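Local coordinates for protein porin B (Pseudomonas putida, PDB 4GEY) that forms a beta-barrel channel in the outer membrane for carbohydrate uptake and binds glucose in its pocket, at residues 321-335 and 347-361. The protein carries 2 engineered substitutions. Sequence-based numbering, arbitrary orientation.
Sequences KATNVVDNYQQVGLV and DIGFGVARIHVNDDV
Arg354 reaches across an antiparallel beta hairpin of the porin barrel wall, strands 326-335 and 347-357, to the amides of Gln330 and Asn328. Its chain, extended from CG to NE, runs alongside Gln330, whose bend at chi2 (78°) brings OE1 to the edge of the guanidinium, 2.5 Å from NH1 and within its plane. NH1 also makes a weak bond to Asn328 OD1, which takes a straighter one from Gln330 NE2, so the three polar side chains are linked. Farther along this face Val332 and Phe350 are apolar, as suits a membrane-facing wall, and detergent lies near Val352 and Phe350. On the other face, Ile355 CG1 meets the edge of the Tyr329 ring at CD2 (3.8 Å), while Tyr329 OH bonds Ala169 O. Small Ala353 touches CE2 of that ring through CB (3.9 Å). Just past strand 347-357, Asn358 N-caps helix 359-372, its OD1 accepting from Asp360 N. Asparagine suits the place because its amide also donates: ND2 bonds Asn324 O (3.1 Å) and Lys321 O. A leucine here would probably leave both carbonyls without their shared donor and the helix start uncapped. The ND2 bond to Lys321 O spans 2.6 Å, with that oxygen almost exactly in the amide plane.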
ATOM      1  N   LYS A 321      10.894 -17.908   2.980  1.00 35.69           N
ATOM      2  CA  LYS A 321      10.465 -18.703   4.134  1.00 29.12           C
ATOM      3  C   LYS A 321      11.377 -18.520   5.342  1.00 29.73           C
ATOM      4  O   LYS A 321      10.955 -18.725   6.473  1.00 48.68           O
ATOM      5  CB  LYS A 321      10.407 -20.194   3.790  1.00 46.27           C
ATOM      6  CG  LYS A 321       9.349 -20.611   2.758  1.00 58.91           C
ATOM      7  CD  LYS A 321       7.915 -20.626   3.324  1.00 59.59           C
ATOM      8  CE  LYS A 321       7.143 -21.917   2.970  1.00 57.49           C
ATOM      9  NZ  LYS A 321       6.966 -22.200   1.514  1.00 53.37           N
ATOM     10  N   ALA A 322      12.627 -18.148   5.111  1.00 30.38           N
ATOM     11  CA  ALA A 322      13.573 -18.008   6.212  1.00 37.17           C
ATOM     12  C   ALA A 322      13.154 -16.941   7.223  1.00 38.41           C
ATOM     13  O   ALA A 322      13.134 -17.208   8.431  1.00 41.15           O
ATOM     14  CB  ALA A 322      14.992 -17.748   5.699  1.00 32.08           C
ATOM     15  N   THR A 323      12.802 -15.754   6.729  1.00 29.45           N
ATOM     16  CA  THR A 323      12.691 -14.571   7.588  1.00 32.01           C
ATOM     17  C   THR A 323      11.337 -13.843   7.616  1.00 27.70           C
ATOM     18  O   THR A 323      11.065 -13.082   8.533  1.00 31.21           O
ATOM     19  CB  THR A 323      13.772 -13.538   7.218  1.00 31.69           C
ATOM     20  OG1 THR A 323      13.498 -12.996   5.918  1.00 30.94           O
ATOM     21  CG2 THR A 323      15.149 -14.175   7.229  1.00 30.70           C
ATOM     22  N   ASN A 324      10.502 -14.079   6.613  1.00 33.15           N
ATOM     23  CA  ASN A 324       9.273 -13.324   6.437  1.00 31.71           C
ATOM     24  C   ASN A 324       8.051 -13.972   7.095  1.00 35.59           C
ATOM     25  O   ASN A 324       7.788 -15.155   6.883  1.00 34.64           O
ATOM     26  CB  ASN A 324       9.015 -13.157   4.946  1.00 34.89           C
ATOM     27  CG  ASN A 324       8.437 -11.804   4.611  1.00 35.60           C
ATOM     28  OD1 ASN A 324       9.141 -10.792   4.668  1.00 31.16           O
ATOM     29  ND2 ASN A 324       7.150 -11.774   4.260  1.00 29.82           N
ATOM     30  N   VAL A 325       7.302 -13.197   7.881  1.00 33.64           N
ATOM     31  CA  VAL A 325       6.144 -13.730   8.608  1.00 28.05           C
ATOM     32  C   VAL A 325       5.040 -14.160   7.648  1.00 30.30           C
ATOM     33  O   VAL A 325       4.533 -15.288   7.733  1.00 24.53           O
ATOM     34  CB  VAL A 325       5.551 -12.712   9.605  1.00 29.66           C
ATOM     35  CG1 VAL A 325       4.316 -13.284  10.250  1.00 24.11           C
ATOM     36  CG2 VAL A 325       6.562 -12.329  10.668  1.00 24.95           C
ATOM     37  N   VAL A 326       4.661 -13.251   6.746  1.00 34.26           N
ATOM     38  CA  VAL A 326       3.796 -13.602   5.625  1.00 23.24           C
ATOM     39  C   VAL A 326       4.568 -14.418   4.587  1.00 32.03           C
ATOM     40  O   VAL A 326       5.558 -13.967   4.021  1.00 29.42           O
ATOM     41  CB  VAL A 326       3.233 -12.387   4.947  1.00 29.87           C
ATOM     42  CG1 VAL A 326       2.384 -12.811   3.746  1.00 22.30           C
ATOM     43  CG2 VAL A 326       2.432 -11.569   5.946  1.00 28.47           C
ATOM     44  N   ASP A 327       4.089 -15.633   4.368  1.00 41.98           N
ATOM     45  CA  ASP A 327       4.705 -16.631   3.508  1.00 42.54           C
ATOM     46  C   ASP A 327       4.478 -16.237   2.044  1.00 45.15           C
ATOM     47  O   ASP A 327       5.420 -16.141   1.241  1.00 32.05           O
ATOM     48  CB  ASP A 327       3.994 -17.956   3.795  1.00 38.70           C
ATOM     49  CG  ASP A 327       4.730 -19.147   3.274  1.00 55.62           C
ATOM     50  OD1 ASP A 327       5.282 -19.074   2.158  1.00 73.34           O
ATOM     51  OD2 ASP A 327       4.745 -20.174   3.984  1.00 62.49           O
ATOM     52  N   ASN A 328       3.201 -16.023   1.725  1.00 39.16           N
ATOM     53  CA  ASN A 328       2.738 -15.758   0.378  1.00 27.45           C
ATOM     54  C   ASN A 328       1.376 -15.081   0.493  1.00 28.85           C
ATOM     55  O   ASN A 328       0.734 -15.176   1.533  1.00 28.85           O
ATOM     56  CB  ASN A 328       2.643 -17.065  -0.426  1.00 27.48           C
ATOM     57  CG  ASN A 328       1.552 -18.019   0.096  1.00 32.27           C
ATOM     58  OD1 ASN A 328       0.360 -17.706   0.048  1.00 32.21           O
ATOM     59  ND2 ASN A 328       1.960 -19.198   0.566  1.00 28.52           N
ATOM     60  N   TYR A 329       0.935 -14.393  -0.555  1.00 28.29           N
ATOM     61  CA  TYR A 329      -0.354 -13.703  -0.526  1.00 25.89           C
ATOM     62  C   TYR A 329      -0.999 -13.661  -1.902  1.00 26.08           C
ATOM     63  O   TYR A 329      -0.313 -13.559  -2.913  1.00 30.49           O
ATOM     64  CB  TYR A 329      -0.170 -12.295   0.034  1.00 22.69           C
ATOM     65  CG  TYR A 329      -1.020 -11.206  -0.576  1.00 22.09           C
ATOM     66  CD1 TYR A 329      -0.593 -10.507  -1.696  1.00 29.10           C
ATOM     67  CD2 TYR A 329      -2.221 -10.829   0.011  1.00 30.74           C
ATOM     68  CE1 TYR A 329      -1.364  -9.480  -2.237  1.00 36.89           C
ATOM     69  CE2 TYR A 329      -2.994  -9.799  -0.516  1.00 30.67           C
ATOM     70  CZ  TYR A 329      -2.564  -9.129  -1.639  1.00 33.20           C
ATOM     71  OH  TYR A 329      -3.334  -8.117  -2.179  1.00 33.37           O
ATOM     72  N   GLN A 330      -2.318 -13.764  -1.943  1.00 24.35           N
ATOM     73  CA  GLN A 330      -3.030 -13.697  -3.208  1.00 27.17           C
ATOM     74  C   GLN A 330      -4.182 -12.727  -3.068  1.00 28.04           C
ATOM     75  O   GLN A 330      -4.714 -12.519  -1.972  1.00 27.77           O
ATOM     76  CB  GLN A 330      -3.565 -15.062  -3.635  1.00 22.89           C
ATOM     77  CG  GLN A 330      -2.496 -16.122  -3.823  1.00 24.83           C
ATOM     78  CD  GLN A 330      -2.007 -16.683  -2.504  1.00 26.89           C
ATOM     79  OE1 GLN A 330      -2.796 -16.921  -1.596  1.00 36.27           O
ATOM     80  NE2 GLN A 330      -0.700 -16.866  -2.380  1.00 26.14           N
ATOM     81  N   GLN A 331      -4.576 -12.137  -4.188  1.00 24.69           N
ATOM     82  CA  GLN A 331      -5.712 -11.257  -4.175  1.00 21.40           C
ATOM     83  C   GLN A 331      -6.338 -11.218  -5.548  1.00 32.41           C
ATOM     84  O   GLN A 331      -5.651 -11.120  -6.561  1.00 33.57           O
ATOM     85  CB  GLN A 331      -5.273  -9.878  -3.713  1.00 33.46           C
ATOM     86  CG  GLN A 331      -6.280  -8.776  -3.885  1.00 32.90           C
ATOM     87  CD  GLN A 331      -5.703  -7.660  -4.708  1.00 36.87           C
ATOM     88  OE1 GLN A 331      -5.454  -7.839  -5.895  1.00 41.88           O
ATOM     89  NE2 GLN A 331      -5.446  -6.514  -4.080  1.00 32.78           N
ATOM     90  N   VAL A 332      -7.658 -11.314  -5.571  1.00 34.96           N
ATOM     91  CA  VAL A 332      -8.419 -11.276  -6.806  1.00 37.37           C
ATOM     92  C   VAL A 332      -9.596 -10.328  -6.592  1.00 37.01           C
ATOM     93  O   VAL A 332     -10.137 -10.248  -5.485  1.00 39.02           O
ATOM     94  CB  VAL A 332      -8.883 -12.701  -7.171  1.00 23.20           C
ATOM     95  CG1 VAL A 332     -10.203 -12.689  -7.860  1.00 35.21           C
ATOM     96  CG2 VAL A 332      -7.852 -13.358  -8.060  1.00 31.06           C
ATOM     97  N   GLY A 333      -9.977  -9.579  -7.618  1.00 34.09           N
ATOM     98  CA  GLY A 333     -11.132  -8.707  -7.481  1.00 22.46           C
ATOM     99  C   GLY A 333     -11.585  -8.114  -8.793  1.00 24.97           C
ATOM    100  O   GLY A 333     -11.035  -8.431  -9.856  1.00 29.68           O
ATOM    101  N   LEU A 334     -12.591  -7.250  -8.736  1.00 23.02           N
ATOM    102  CA  LEU A 334     -13.068  -6.566  -9.943  1.00 23.53           C
ATOM    103  C   LEU A 334     -13.565  -5.179  -9.616  1.00 24.91           C
ATOM    104  O   LEU A 334     -13.881  -4.894  -8.469  1.00 32.23           O
ATOM    105  CB  LEU A 334     -14.175  -7.367 -10.634  1.00 31.05           C
ATOM    106  CG  LEU A 334     -15.424  -7.761  -9.830  1.00 38.04           C
ATOM    107  CD1 LEU A 334     -16.431  -6.616  -9.692  1.00 41.80           C
ATOM    108  CD2 LEU A 334     -16.084  -8.967 -10.474  1.00 36.13           C
ATOM    109  N   VAL A 335     -13.619  -4.302 -10.611  1.00 24.42           N
ATOM    110  CA  VAL A 335     -14.389  -3.072 -10.439  1.00 29.87           C
ATOM    111  C   VAL A 335     -15.138  -2.714 -11.699  1.00 35.59           C
ATOM    112  O   VAL A 335     -14.610  -2.854 -12.801  1.00 45.95           O
ATOM    113  CB  VAL A 335     -13.581  -1.851  -9.878  1.00 23.17           C
ATOM    114  CG1 VAL A 335     -12.106  -2.123  -9.807  1.00 22.60           C
ATOM    115  CG2 VAL A 335     -13.878  -0.595 -10.669  1.00 23.61           C
ATOM    116  N   ASP A 347     -18.470   3.836  -9.523  1.00 36.19           N
ATOM    117  CA  ASP A 347     -17.863   2.511  -9.639  1.00 27.88           C
ATOM    118  C   ASP A 347     -18.276   1.531  -8.537  1.00 33.05           C
ATOM    119  O   ASP A 347     -18.672   1.922  -7.429  1.00 36.05           O
ATOM    120  CB  ASP A 347     -16.338   2.584  -9.835  1.00 28.57           C
ATOM    121  CG  ASP A 347     -15.598   3.124  -8.621  1.00 38.60           C
ATOM    122  OD1 ASP A 347     -16.187   3.918  -7.855  1.00 49.03           O
ATOM    123  OD2 ASP A 347     -14.407   2.761  -8.436  1.00 40.09           O
ATOM    124  N   ILE A 348     -18.242   0.249  -8.886  1.00 33.34           N
ATOM    125  CA  ILE A 348     -18.545  -0.815  -7.944  1.00 34.46           C
ATOM    126  C   ILE A 348     -17.319  -1.697  -7.804  1.00 38.46           C
ATOM    127  O   ILE A 348     -16.819  -2.215  -8.794  1.00 43.64           O
ATOM    128  CB  ILE A 348     -19.701  -1.674  -8.443  1.00 25.83           C
ATOM    129  CG1 ILE A 348     -20.958  -0.832  -8.572  1.00 29.31           C
ATOM    130  CG2 ILE A 348     -19.969  -2.794  -7.466  1.00 32.86           C
ATOM    131  CD1 ILE A 348     -22.132  -1.586  -9.096  1.00 27.78           C
ATOM    132  N   GLY A 349     -16.822  -1.865  -6.583  1.00 38.53           N
ATOM    133  CA  GLY A 349     -15.654  -2.695  -6.369  1.00 30.34           C
ATOM    134  C   GLY A 349     -15.930  -3.941  -5.549  1.00 38.84           C
ATOM    135  O   GLY A 349     -16.771  -3.928  -4.644  1.00 40.12           O
ATOM    136  N   PHE A 350     -15.223  -5.025  -5.868  1.00 34.54           N
ATOM    137  CA  PHE A 350     -15.206  -6.197  -5.010  1.00 22.99           C
ATOM    138  C   PHE A 350     -13.857  -6.897  -5.061  1.00 28.91           C
ATOM    139  O   PHE A 350     -13.319  -7.130  -6.141  1.00 28.45           O
ATOM    140  CB  PHE A 350     -16.297  -7.175  -5.388  1.00 25.81           C
ATOM    141  CG  PHE A 350     -16.198  -8.463  -4.652  1.00 33.32           C
ATOM    142  CD1 PHE A 350     -16.534  -8.525  -3.313  1.00 39.96           C
ATOM    143  CD2 PHE A 350     -15.736  -9.605  -5.281  1.00 35.08           C
ATOM    144  CE1 PHE A 350     -16.422  -9.708  -2.612  1.00 44.21           C
ATOM    145  CE2 PHE A 350     -15.627 -10.788  -4.594  1.00 40.55           C
ATOM    146  CZ  PHE A 350     -15.969 -10.843  -3.253  1.00 41.06           C
ATOM    147  N   GLY A 351     -13.319  -7.241  -3.894  1.00 21.79           N
ATOM    148  CA  GLY A 351     -12.018  -7.874  -3.818  1.00 21.47           C
ATOM    149  C   GLY A 351     -11.903  -8.911  -2.720  1.00 23.57           C
ATOM    150  O   GLY A 351     -12.477  -8.761  -1.645  1.00 26.05           O
ATOM    151  N   VAL A 352     -11.142  -9.967  -2.982  1.00 27.08           N
ATOM    152  CA  VAL A 352     -10.889 -11.000  -1.982  1.00 29.41           C
ATOM    153  C   VAL A 352      -9.393 -11.172  -1.905  1.00 27.72           C
ATOM    154  O   VAL A 352      -8.726 -11.195  -2.936  1.00 27.34           O
ATOM    155  CB  VAL A 352     -11.466 -12.379  -2.372  1.00 31.47           C
ATOM    156  CG1 VAL A 352     -11.827 -13.178  -1.116  1.00 29.06           C
ATOM    157  CG2 VAL A 352     -12.672 -12.233  -3.278  1.00 37.18           C
ATOM    158  N   ALA A 353      -8.868 -11.282  -0.689  1.00 28.54           N
ATOM    159  CA  ALA A 353      -7.443 -11.483  -0.486  1.00 20.95           C
ATOM    160  C   ALA A 353      -7.218 -12.598   0.495  1.00 22.97           C
ATOM    161  O   ALA A 353      -7.993 -12.786   1.419  1.00 31.56           O
ATOM    162  CB  ALA A 353      -6.788 -10.224   0.020  1.00 20.44           C
ATOM    163  N   ARG A 354      -6.141 -13.337   0.282  1.00 30.49           N
ATOM    164  CA  ARG A 354      -5.719 -14.390   1.187  1.00 25.85           C
ATOM    165  C   ARG A 354      -4.303 -14.056   1.619  1.00 27.58           C
ATOM    166  O   ARG A 354      -3.456 -13.747   0.789  1.00 33.07           O
ATOM    167  CB  ARG A 354      -5.756 -15.733   0.466  1.00 28.32           C
ATOM    168  CG  ARG A 354      -5.110 -16.867   1.213  1.00 31.91           C
ATOM    169  CD  ARG A 354      -5.049 -18.120   0.367  1.00 23.83           C
ATOM    170  NE  ARG A 354      -4.346 -19.156   1.105  1.00 30.99           N
ATOM    171  CZ  ARG A 354      -3.063 -19.457   0.935  1.00 30.88           C
ATOM    172  NH1 ARG A 354      -2.356 -18.813   0.025  1.00 33.00           N
ATOM    173  NH2 ARG A 354      -2.492 -20.412   1.662  1.00 30.40           N
ATOM    174  N   ILE A 355      -4.061 -14.084   2.923  1.00 29.77           N
ATOM    175  CA  ILE A 355      -2.747 -13.781   3.480  1.00 27.27           C
ATOM    176  C   ILE A 355      -2.274 -14.946   4.329  1.00 30.59           C
ATOM    177  O   ILE A 355      -2.771 -15.167   5.437  1.00 34.89           O
ATOM    178  CB  ILE A 355      -2.803 -12.535   4.361  1.00 34.83           C
ATOM    179  CG1 ILE A 355      -3.369 -11.357   3.558  1.00 39.04           C
ATOM    180  CG2 ILE A 355      -1.430 -12.218   4.915  1.00 21.22           C
ATOM    181  CD1 ILE A 355      -3.886 -10.200   4.410  1.00 38.22           C
ATOM    182  N   HIS A 356      -1.316 -15.700   3.817  1.00 29.12           N
ATOM    183  CA  HIS A 356      -0.853 -16.888   4.528  1.00 29.78           C
ATOM    184  C   HIS A 356       0.401 -16.643   5.375  1.00 32.60           C
ATOM    185  O   HIS A 356       1.335 -15.976   4.935  1.00 23.43           O
ATOM    186  CB  HIS A 356      -0.619 -18.035   3.551  1.00 28.49           C
ATOM    187  CG  HIS A 356      -0.115 -19.281   4.200  1.00 37.05           C
ATOM    188  ND1 HIS A 356       1.211 -19.657   4.160  1.00 40.49           N
ATOM    189  CD2 HIS A 356      -0.758 -20.236   4.912  1.00 34.63           C
ATOM    190  CE1 HIS A 356       1.361 -20.792   4.817  1.00 37.31           C
ATOM    191  NE2 HIS A 356       0.183 -21.165   5.285  1.00 35.51           N
ATOM    192  N   VAL A 357       0.405 -17.188   6.592  1.00 23.91           N
ATOM    193  CA  VAL A 357       1.540 -17.056   7.493  1.00 24.26           C
ATOM    194  C   VAL A 357       2.466 -18.259   7.427  1.00 36.11           C
ATOM    195  O   VAL A 357       2.029 -19.400   7.579  1.00 37.89           O
ATOM    196  CB  VAL A 357       1.117 -16.889   8.967  1.00 24.26           C
ATOM    197  CG1 VAL A 357       2.341 -16.600   9.823  1.00 24.67           C
ATOM    198  CG2 VAL A 357       0.079 -15.791   9.125  1.00 23.47           C
ATOM    199  N   ASN A 358       3.742 -17.968   7.192  1.00 37.40           N
ATOM    200  CA  ASN A 358       4.862 -18.901   7.308  1.00 26.51           C
ATOM    201  C   ASN A 358       4.671 -19.907   8.423  1.00 38.38           C
ATOM    202  O   ASN A 358       4.643 -19.545   9.601  1.00 37.32           O
ATOM    203  CB  ASN A 358       6.113 -18.071   7.591  1.00 39.72           C
ATOM    204  CG  ASN A 358       7.382 -18.859   7.486  1.00 27.74           C
ATOM    205  OD1 ASN A 358       7.443 -20.016   7.884  1.00 35.52           O
ATOM    206  ND2 ASN A 358       8.424 -18.223   6.962  1.00 39.37           N
ATOM    207  N   ASP A 359       4.572 -21.175   8.044  1.00 38.81           N
ATOM    208  CA  ASP A 359       4.266 -22.246   8.982  1.00 38.07           C
ATOM    209  C   ASP A 359       5.242 -22.344  10.172  1.00 44.68           C
ATOM    210  O   ASP A 359       4.851 -22.725  11.276  1.00 42.37           O
ATOM    211  CB  ASP A 359       4.201 -23.577   8.237  1.00 34.56           C
ATOM    212  CG  ASP A 359       3.438 -24.625   9.004  1.00 57.06           C
ATOM    213  OD1 ASP A 359       2.346 -24.299   9.526  1.00 63.88           O
ATOM    214  OD2 ASP A 359       3.933 -25.768   9.101  1.00 68.77           O
ATOM    215  N   ASP A 360       6.503 -22.001   9.955  1.00 29.73           N
ATOM    216  CA  ASP A 360       7.472 -22.094  11.032  1.00 38.35           C
ATOM    217  C   ASP A 360       7.144 -21.071  12.122  1.00 42.09           C
ATOM    218  O   ASP A 360       7.456 -21.279  13.299  1.00 47.29           O
ATOM    219  CB  ASP A 360       8.906 -21.910  10.511  1.00 35.20           C
ATOM    220  CG  ASP A 360       9.312 -22.991   9.523  1.00 36.15           C
ATOM    221  OD1 ASP A 360       8.938 -24.162   9.743  1.00 33.79           O
ATOM    222  OD2 ASP A 360       9.996 -22.666   8.523  1.00 35.77           O
ATOM    223  N   VAL A 361       6.513 -19.967  11.734  1.00 33.62           N
ATOM    224  CA  VAL A 361       6.108 -18.969  12.712  1.00 38.66           C
ATOM    225  C   VAL A 361       5.095 -19.597  13.660  1.00 36.62           C
ATOM    226  O   VAL A 361       5.153 -19.405  14.867  1.00 28.73           O
ATOM    227  CB  VAL A 361       5.485 -17.744  12.036  1.00 41.88           C
ATOM    228  CG1 VAL A 361       4.856 -16.785  13.089  1.00 31.29           C
ATOM    229  CG2 VAL A 361       6.521 -17.052  11.181  1.00 35.43           C
TER
HETATM  230  O   HOH W   1      -0.030 -21.841   1.609  1.00 39.83           O